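PDB 3GG8: pyruvate kinase, which catalyses the last step of glycolysis, the transfer of a phosphoryl group from phosphoenolpyruvate to ADP, which yields pyruvate and ATP. Local coordinates for residues Thr157-Asp162 with Leu282-Pro287; Ile275-Gly280 with Leu293-Met298. All blocks are in the same frame, centred on the assembly; numbering follows the deposited sequence.

Contact 1: residues Thr157-Asp162 with Leu282-Pro287; sequences TILIAD and LGMEIP
M284 reaches L159 and D162 across the junction between two domains of pyruvate kinase. It sits in the loop that follows helix 279-282 of the (beta/alpha)8 barrel, whereas 157-162 holds the whole of strand 157-160, and the turn that follows it, in the mixed beta sheet of the B domain, the lid inserted into the barrel in this family. The apolar part of the contact is small. CD2 of L159 lies 4.0 Å from SD of M284, and the same methyl rests on the backbone of that residue, 3.4 Å from M284 O. No hydrogen bond links the two segments, and with about 170 Å² buried between them the lid touches the loop lightly, consistent with the mobility of the B domain known in pyruvate kinases.

The hydrogen bonds here lie within the loop or run to residues outside the two segments. L282 O accepts from both E285 N and I286 N, which curls the chain after the helix; M284 lies in this turn. Beside the contact, E285 OE2 is hydrogen-bonded to N194 ND2 and M284 also packs on N194, so the neighbouring strand 193-194 shares the junction. D162 N is bonded to N192 OD1.

The M284 chain bends at chi2 (-51°), which carries its tip to D162 in the turn after the strand: CE of M284 comes to 3.2 Å from D162 O and 4.1 Å from D162 CB.

Contact 2: residues Ile275-Gly280 with Leu293-Met298; sequences IMIARG and LAQKMM
R279 and Q295 form the polar half of this contact, and I277 and M298 the apolar half. The arginine follows strand 275-278 directly, in the first turn of helix 279-282, and can be traced outward from CB. Its CG lies 3.3 Å from Q295 OE1, and CD is equally close to that oxygen. Bends at chi2 and chi3 (54°) fold the chain round the amide oxygen, so that the guanidinium turns back to it. NE is directed elsewhere, in a weak hydrogen bond to A312 O. At the tip, NH1 donates to Q295 OE1 over 2.9 Å with an N-H...O angle of 162°. The oxygen receives it on a lone pair, within the guanidinium plane, although the two flat groups are turned 40° apart. NH2 has its stronger partner beyond the segments, a salt bridge to D332, and also bonds to T313 O. The amide is held from its other end, for Q295 NE2 donates to D339 OD2; both ends of the amide being engaged, its flip is probably fixed.

Alongside this polar pair, CG2 of I277 packs on M298 CE at 3.7 Å. The branch ending in CD1 runs instead to the helix backbone, 3.8 Å from Q295 O, and meets M298 CB at 4.0 Å. M298 also packs on F265 and I256.

Strand 275-278, the sixth of the eight-stranded parallel barrel, thus has helix 288-305 packed against it, as in a (beta/alpha)8, or TIM, barrel.

How the contacts relate
From the N terminus the chain passes first through 157-162, in the lid sheet, and returns to the barrel before reaching strand 275-278 and the short helix 279-282. Contact 1 closes the long loop when the chain arrives at 282-287, 120 residues on; contact 2 closes a short one, 13 residues, when 293-298 folds back on 275-280. The two cross, because 282-287 falls between the segments of contact 2. Their centres lie about 16 Å apart, yet their segments touch, L282 CD1 lying 3.9 Å from M298 CE. Contact 2 joins a barrel strand and the start of helix 279-282 to helix 288-305 within the barrel domain; contact 1 joins the intervening loop to the lid.

Contact 1: residues Thr157-Asp162 with Leu282-Pro287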
ATOM      1  N   THR C 157     -11.373  24.962  39.144  1.00 34.77           N
ATOM      2  CA  THR C 157     -10.243  24.647  39.996  1.00 34.79           C
ATOM      3  C   THR C 157      -9.173  25.738  39.897  1.00 34.28           C
ATOM      4  O   THR C 157      -8.871  26.212  38.802  1.00 34.36           O
ATOM      5  CB  THR C 157      -9.668  23.262  39.631  1.00 34.71           C
ATOM      6  OG1 THR C 157     -10.633  22.256  39.963  1.00 36.11           O
ATOM      7  CG2 THR C 157      -8.382  22.992  40.386  1.00 34.97           C
ATOM      8  N   ILE C 158      -8.628  26.153  41.038  1.00 34.10           N
ATOM      9  CA  ILE C 158      -7.458  27.039  41.055  1.00 34.10           C
ATOM     10  C   ILE C 158      -6.273  26.335  41.713  1.00 34.57           C
ATOM     11  O   ILE C 158      -6.392  25.831  42.840  1.00 34.71           O
ATOM     12  CB  ILE C 158      -7.713  28.373  41.813  1.00 33.91           C
ATOM     13  CG1 ILE C 158      -8.862  29.166  41.205  1.00 33.86           C
ATOM     14  CG2 ILE C 158      -6.447  29.234  41.835  1.00 34.22           C
ATOM     15  CD1 ILE C 158      -9.306  30.319  42.104  1.00 32.86           C
ATOM     16  N   LEU C 159      -5.142  26.317  41.007  1.00 34.74           N
ATOM     17  CA  LEU C 159      -3.883  25.762  41.519  1.00 35.18           C
ATOM     18  C   LEU C 159      -2.949  26.850  42.055  1.00 35.15           C
ATOM     19  O   LEU C 159      -2.818  27.932  41.455  1.00 35.32           O
ATOM     20  CB  LEU C 159      -3.170  24.943  40.437  1.00 35.28           C
ATOM     21  CG  LEU C 159      -3.322  23.419  40.444  1.00 36.28           C
ATOM     22  CD1 LEU C 159      -4.767  22.996  40.420  1.00 36.73           C
ATOM     23  CD2 LEU C 159      -2.590  22.817  39.269  1.00 35.65           C
ATOM     24  N   ILE C 160      -2.308  26.552  43.184  1.00 35.21           N
ATOM     25  CA  ILE C 160      -1.453  27.507  43.898  1.00 35.73           C
ATOM     26  C   ILE C 160      -0.104  26.876  44.229  1.00 36.24           C
ATOM     27  O   ILE C 160      -0.050  25.726  44.669  1.00 35.94           O
ATOM     28  CB  ILE C 160      -2.129  28.006  45.197  1.00 35.42           C
ATOM     29  CG1 ILE C 160      -3.450  28.701  44.872  1.00 34.81           C
ATOM     30  CG2 ILE C 160      -1.201  28.946  45.968  1.00 35.73           C
ATOM     31  CD1 ILE C 160      -4.397  28.814  46.048  1.00 34.33           C
ATOM     32  N   ALA C 161       0.976  27.629  44.007  1.00 37.08           N
ATOM     33  CA  ALA C 161       2.352  27.187  44.329  1.00 38.15           C
ATOM     34  C   ALA C 161       2.800  25.941  43.553  1.00 39.09           C
ATOM     35  O   ALA C 161       2.980  24.863  44.133  1.00 38.41           O
ATOM     36  CB  ALA C 161       2.525  26.972  45.843  1.00 37.92           C
ATOM     37  N   ASP C 162       3.006  26.120  42.247  1.00 40.25           N
ATOM     38  CA  ASP C 162       3.312  25.021  41.328  1.00 41.47           C
ATOM     39  C   ASP C 162       2.400  23.800  41.530  1.00 41.56           C
ATOM     40  O   ASP C 162       2.854  22.650  41.484  1.00 41.91           O
ATOM     41  CB  ASP C 162       4.803  24.630  41.411  1.00 42.12           C
ATOM     42  CG  ASP C 162       5.734  25.791  41.058  1.00 43.60           C
ATOM     43  OD1 ASP C 162       6.854  25.851  41.606  1.00 46.41           O
ATOM     44  OD2 ASP C 162       5.340  26.662  40.253  1.00 45.54           O
ATOM     45  N   LEU C 282       1.549  23.110  31.148  1.00 34.68           N
ATOM     46  CA  LEU C 282       0.332  22.460  30.646  1.00 34.46           C
ATOM     47  C   LEU C 282      -0.250  21.514  31.705  1.00 34.44           C
ATOM     48  O   LEU C 282      -1.468  21.374  31.820  1.00 33.93           O
ATOM     49  CB  LEU C 282       0.607  21.702  29.337  1.00 33.83           C
ATOM     50  CG  LEU C 282       0.570  22.493  28.036  1.00 34.08           C
ATOM     51  CD1 LEU C 282       1.245  21.758  26.886  1.00 30.93           C
ATOM     52  CD2 LEU C 282      -0.885  22.845  27.701  1.00 34.06           C
ATOM     53  N   GLY C 283       0.638  20.883  32.478  1.00 34.59           N
ATOM     54  CA  GLY C 283       0.255  19.990  33.570  1.00 34.78           C
ATOM     55  C   GLY C 283      -0.336  20.705  34.771  1.00 35.42           C
ATOM     56  O   GLY C 283      -0.866  20.049  35.682  1.00 35.11           O
ATOM     57  N   MET C 284      -0.249  22.042  34.775  1.00 35.88           N
ATOM     58  CA  MET C 284      -0.919  22.892  35.781  1.00 36.67           C
ATOM     59  C   MET C 284      -2.303  23.342  35.321  1.00 35.99           C
ATOM     60  O   MET C 284      -3.018  24.015  36.072  1.00 36.31           O
ATOM     61  CB  MET C 284      -0.112  24.164  36.089  1.00 37.53           C
ATOM     62  CG  MET C 284       1.266  23.977  36.700  1.00 39.75           C
ATOM     63  SD  MET C 284       1.247  22.904  38.128  1.00 44.32           S
ATOM     64  CE  MET C 284       3.020  22.682  38.318  1.00 44.02           C
ATOM     65  N   GLU C 285      -2.669  22.996  34.086  1.00 35.42           N
ATOM     66  CA  GLU C 285      -3.851  23.580  33.436  1.00 34.48           C
ATOM     67  C   GLU C 285      -4.828  22.528  32.920  1.00 34.70           C
ATOM     68  O   GLU C 285      -5.985  22.848  32.631  1.00 34.11           O
ATOM     69  CB  GLU C 285      -3.445  24.509  32.274  1.00 34.46           C
ATOM     70  CG  GLU C 285      -2.444  25.628  32.615  1.00 33.89           C
ATOM     71  CD  GLU C 285      -3.110  26.884  33.135  1.00 33.94           C
ATOM     72  OE1 GLU C 285      -4.352  27.028  32.997  1.00 32.25           O
ATOM     73  OE2 GLU C 285      -2.379  27.727  33.686  1.00 34.64           O
ATOM     74  N   ILE C 286      -4.345  21.291  32.754  1.00 34.90           N
ATOM     75  CA  ILE C 286      -5.175  20.170  32.330  1.00 34.81           C
ATOM     76  C   ILE C 286      -4.835  18.930  33.170  1.00 35.23           C
ATOM     77  O   ILE C 286      -3.774  18.877  33.787  1.00 35.04           O
ATOM     78  CB  ILE C 286      -5.060  19.860  30.778  1.00 34.86           C
ATOM     79  CG1 ILE C 286      -3.697  19.258  30.407  1.00 35.33           C
ATOM     80  CG2 ILE C 286      -5.376  21.094  29.902  1.00 33.99           C
ATOM     81  CD1 ILE C 286      -3.629  18.731  28.977  1.00 35.17           C
ATOM     82  N   PRO C 287      -5.747  17.941  33.246  1.00 35.70           N
ATOM     83  CA  PRO C 287      -5.308  16.678  33.872  1.00 36.45           C
ATOM     84  C   PRO C 287      -3.930  16.199  33.346  1.00 37.04           C
ATOM     85  O   PRO C 287      -3.684  16.227  32.141  1.00 37.33           O
ATOM     86  CB  PRO C 287      -6.422  15.708  33.500  1.00 36.30           C
ATOM     87  CG  PRO C 287      -7.646  16.583  33.459  1.00 35.79           C
ATOM     88  CD  PRO C 287      -7.176  17.906  32.883  1.00 35.47           C
TER

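Contact 2: residues Ile275-Gly280 with Leu293-Met298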
ATOM      1  N   ILE C 275       6.744  26.131  17.240  1.00 33.58           N
ATOM      2  CA  ILE C 275       6.041  25.994  18.518  1.00 33.53           C
ATOM      3  C   ILE C 275       6.997  25.534  19.625  1.00 33.30           C
ATOM      4  O   ILE C 275       7.921  24.749  19.373  1.00 33.13           O
ATOM      5  CB  ILE C 275       4.816  24.992  18.390  1.00 33.75           C
ATOM      6  CG1 ILE C 275       3.687  25.567  17.506  1.00 33.50           C
ATOM      7  CG2 ILE C 275       4.289  24.506  19.776  1.00 32.26           C
ATOM      8  CD1 ILE C 275       3.135  26.952  17.939  1.00 35.24           C
ATOM      9  N   MET C 276       6.777  26.036  20.840  1.00 33.02           N
ATOM     10  CA  MET C 276       7.416  25.476  22.021  1.00 33.27           C
ATOM     11  C   MET C 276       6.331  24.884  22.931  1.00 34.11           C
ATOM     12  O   MET C 276       5.377  25.574  23.310  1.00 34.82           O
ATOM     13  CB  MET C 276       8.282  26.521  22.738  1.00 33.00           C
ATOM     14  CG  MET C 276       8.980  25.985  23.986  1.00 32.54           C
ATOM     15  SD  MET C 276       9.958  27.165  24.912  1.00 34.19           S
ATOM     16  CE  MET C 276      11.078  27.826  23.656  1.00 30.70           C
ATOM     17  N   ILE C 277       6.445  23.588  23.218  1.00 34.38           N
ATOM     18  CA  ILE C 277       5.515  22.884  24.085  1.00 35.00           C
ATOM     19  C   ILE C 277       6.047  22.916  25.529  1.00 35.94           C
ATOM     20  O   ILE C 277       7.081  22.315  25.830  1.00 36.81           O
ATOM     21  CB  ILE C 277       5.339  21.410  23.619  1.00 35.34           C
ATOM     22  CG1 ILE C 277       4.923  21.338  22.147  1.00 34.02           C
ATOM     23  CG2 ILE C 277       4.360  20.628  24.547  1.00 35.08           C
ATOM     24  CD1 ILE C 277       4.963  19.937  21.576  1.00 35.03           C
ATOM     25  N   ALA C 278       5.356  23.642  26.409  1.00 36.26           N
ATOM     26  CA  ALA C 278       5.735  23.740  27.816  1.00 35.72           C
ATOM     27  C   ALA C 278       4.911  22.747  28.623  1.00 35.46           C
ATOM     28  O   ALA C 278       3.851  23.106  29.164  1.00 35.34           O
ATOM     29  CB  ALA C 278       5.519  25.161  28.337  1.00 35.93           C
ATOM     30  N   ARG C 279       5.409  21.509  28.707  1.00 34.78           N
ATOM     31  CA  ARG C 279       4.703  20.412  29.382  1.00 34.41           C
ATOM     32  C   ARG C 279       4.369  20.688  30.833  1.00 34.19           C
ATOM     33  O   ARG C 279       3.254  20.436  31.246  1.00 34.39           O
ATOM     34  CB  ARG C 279       5.494  19.094  29.316  1.00 34.88           C
ATOM     35  CG  ARG C 279       5.610  18.469  27.938  1.00 33.16           C
ATOM     36  CD  ARG C 279       6.993  18.721  27.358  1.00 32.30           C
ATOM     37  NE  ARG C 279       8.063  18.287  28.257  1.00 30.53           N
ATOM     38  CZ  ARG C 279       8.477  17.029  28.389  1.00 33.46           C
ATOM     39  NH1 ARG C 279       7.919  16.050  27.686  1.00 30.50           N
ATOM     40  NH2 ARG C 279       9.466  16.749  29.233  1.00 35.56           N
ATOM     41  N   GLY C 280       5.335  21.180  31.606  1.00 34.43           N
ATOM     42  CA  GLY C 280       5.143  21.429  33.028  1.00 34.58           C
ATOM     43  C   GLY C 280       4.031  22.427  33.333  1.00 35.16           C
ATOM     44  O   GLY C 280       3.256  22.231  34.262  1.00 35.26           O
ATOM     45  N   LEU C 293      -0.823  13.292  25.545  1.00 35.35           N
ATOM     46  CA  LEU C 293      -1.646  13.321  24.323  1.00 35.20           C
ATOM     47  C   LEU C 293      -1.493  14.646  23.554  1.00 34.93           C
ATOM     48  O   LEU C 293      -1.206  14.649  22.348  1.00 34.75           O
ATOM     49  CB  LEU C 293      -3.124  13.096  24.660  1.00 35.66           C
ATOM     50  CG  LEU C 293      -3.611  11.687  24.983  1.00 36.71           C
ATOM     51  CD1 LEU C 293      -5.042  11.743  25.501  1.00 37.62           C
ATOM     52  CD2 LEU C 293      -3.524  10.753  23.767  1.00 37.75           C
ATOM     53  N   ALA C 294      -1.674  15.763  24.263  1.00 34.40           N
ATOM     54  CA  ALA C 294      -1.455  17.101  23.710  1.00 34.00           C
ATOM     55  C   ALA C 294      -0.066  17.261  23.082  1.00 34.18           C
ATOM     56  O   ALA C 294       0.047  17.773  21.965  1.00 34.15           O
ATOM     57  CB  ALA C 294      -1.698  18.168  24.772  1.00 33.10           C
ATOM     58  N   GLN C 295       0.984  16.821  23.779  1.00 34.55           N
ATOM     59  CA  GLN C 295       2.351  16.926  23.233  1.00 35.06           C
ATOM     60  C   GLN C 295       2.430  16.218  21.877  1.00 35.86           C
ATOM     61  O   GLN C 295       2.870  16.814  20.883  1.00 35.94           O
ATOM     62  CB  GLN C 295       3.393  16.324  24.194  1.00 35.11           C
ATOM     63  CG  GLN C 295       4.747  16.024  23.538  1.00 33.64           C
ATOM     64  CD  GLN C 295       5.799  15.580  24.518  1.00 34.13           C
ATOM     65  OE1 GLN C 295       5.869  16.088  25.643  1.00 34.29           O
ATOM     66  NE2 GLN C 295       6.644  14.634  24.098  1.00 29.52           N
ATOM     67  N   LYS C 296       1.996  14.955  21.860  1.00 36.03           N
ATOM     68  CA  LYS C 296       2.009  14.107  20.676  1.00 37.09           C
ATOM     69  C   LYS C 296       1.296  14.740  19.508  1.00 37.12           C
ATOM     70  O   LYS C 296       1.815  14.742  18.388  1.00 37.31           O
ATOM     71  CB  LYS C 296       1.324  12.767  20.967  1.00 36.66           C
ATOM     72  CG  LYS C 296       2.274  11.705  21.426  1.00 37.99           C
ATOM     73  CD  LYS C 296       1.574  10.326  21.571  1.00 38.67           C
ATOM     74  CE  LYS C 296       2.609   9.180  21.495  1.00 41.88           C
ATOM     75  NZ  LYS C 296       3.775   9.360  22.454  1.00 41.91           N
ATOM     76  N   MET C 297       0.093  15.240  19.788  1.00 37.04           N
ATOM     77  CA  MET C 297      -0.756  15.910  18.814  1.00 37.27           C
ATOM     78  C   MET C 297      -0.101  17.164  18.258  1.00 36.60           C
ATOM     79  O   MET C 297      -0.147  17.391  17.057  1.00 36.56           O
ATOM     80  CB  MET C 297      -2.134  16.218  19.433  1.00 37.71           C
ATOM     81  CG  MET C 297      -3.074  17.187  18.666  0.50 38.87           C
ATOM     82  SD  MET C 297      -3.098  18.933  19.209  0.50 42.76           S
ATOM     83  CE  MET C 297      -3.665  18.850  20.902  0.50 42.13           C
ATOM     84  N   MET C 298       0.504  17.966  19.124  1.00 36.46           N
ATOM     85  CA  MET C 298       1.102  19.236  18.710  1.00 36.02           C
ATOM     86  C   MET C 298       2.384  19.042  17.907  1.00 35.96           C
ATOM     87  O   MET C 298       2.708  19.856  17.033  1.00 35.54           O
ATOM     88  CB  MET C 298       1.377  20.126  19.916  1.00 36.01           C
ATOM     89  CG  MET C 298       0.149  20.878  20.427  1.00 36.41           C
ATOM     90  SD  MET C 298       0.553  22.056  21.734  1.00 36.60           S
ATOM     91  CE  MET C 298       0.944  20.917  23.077  1.00 38.75           C
TER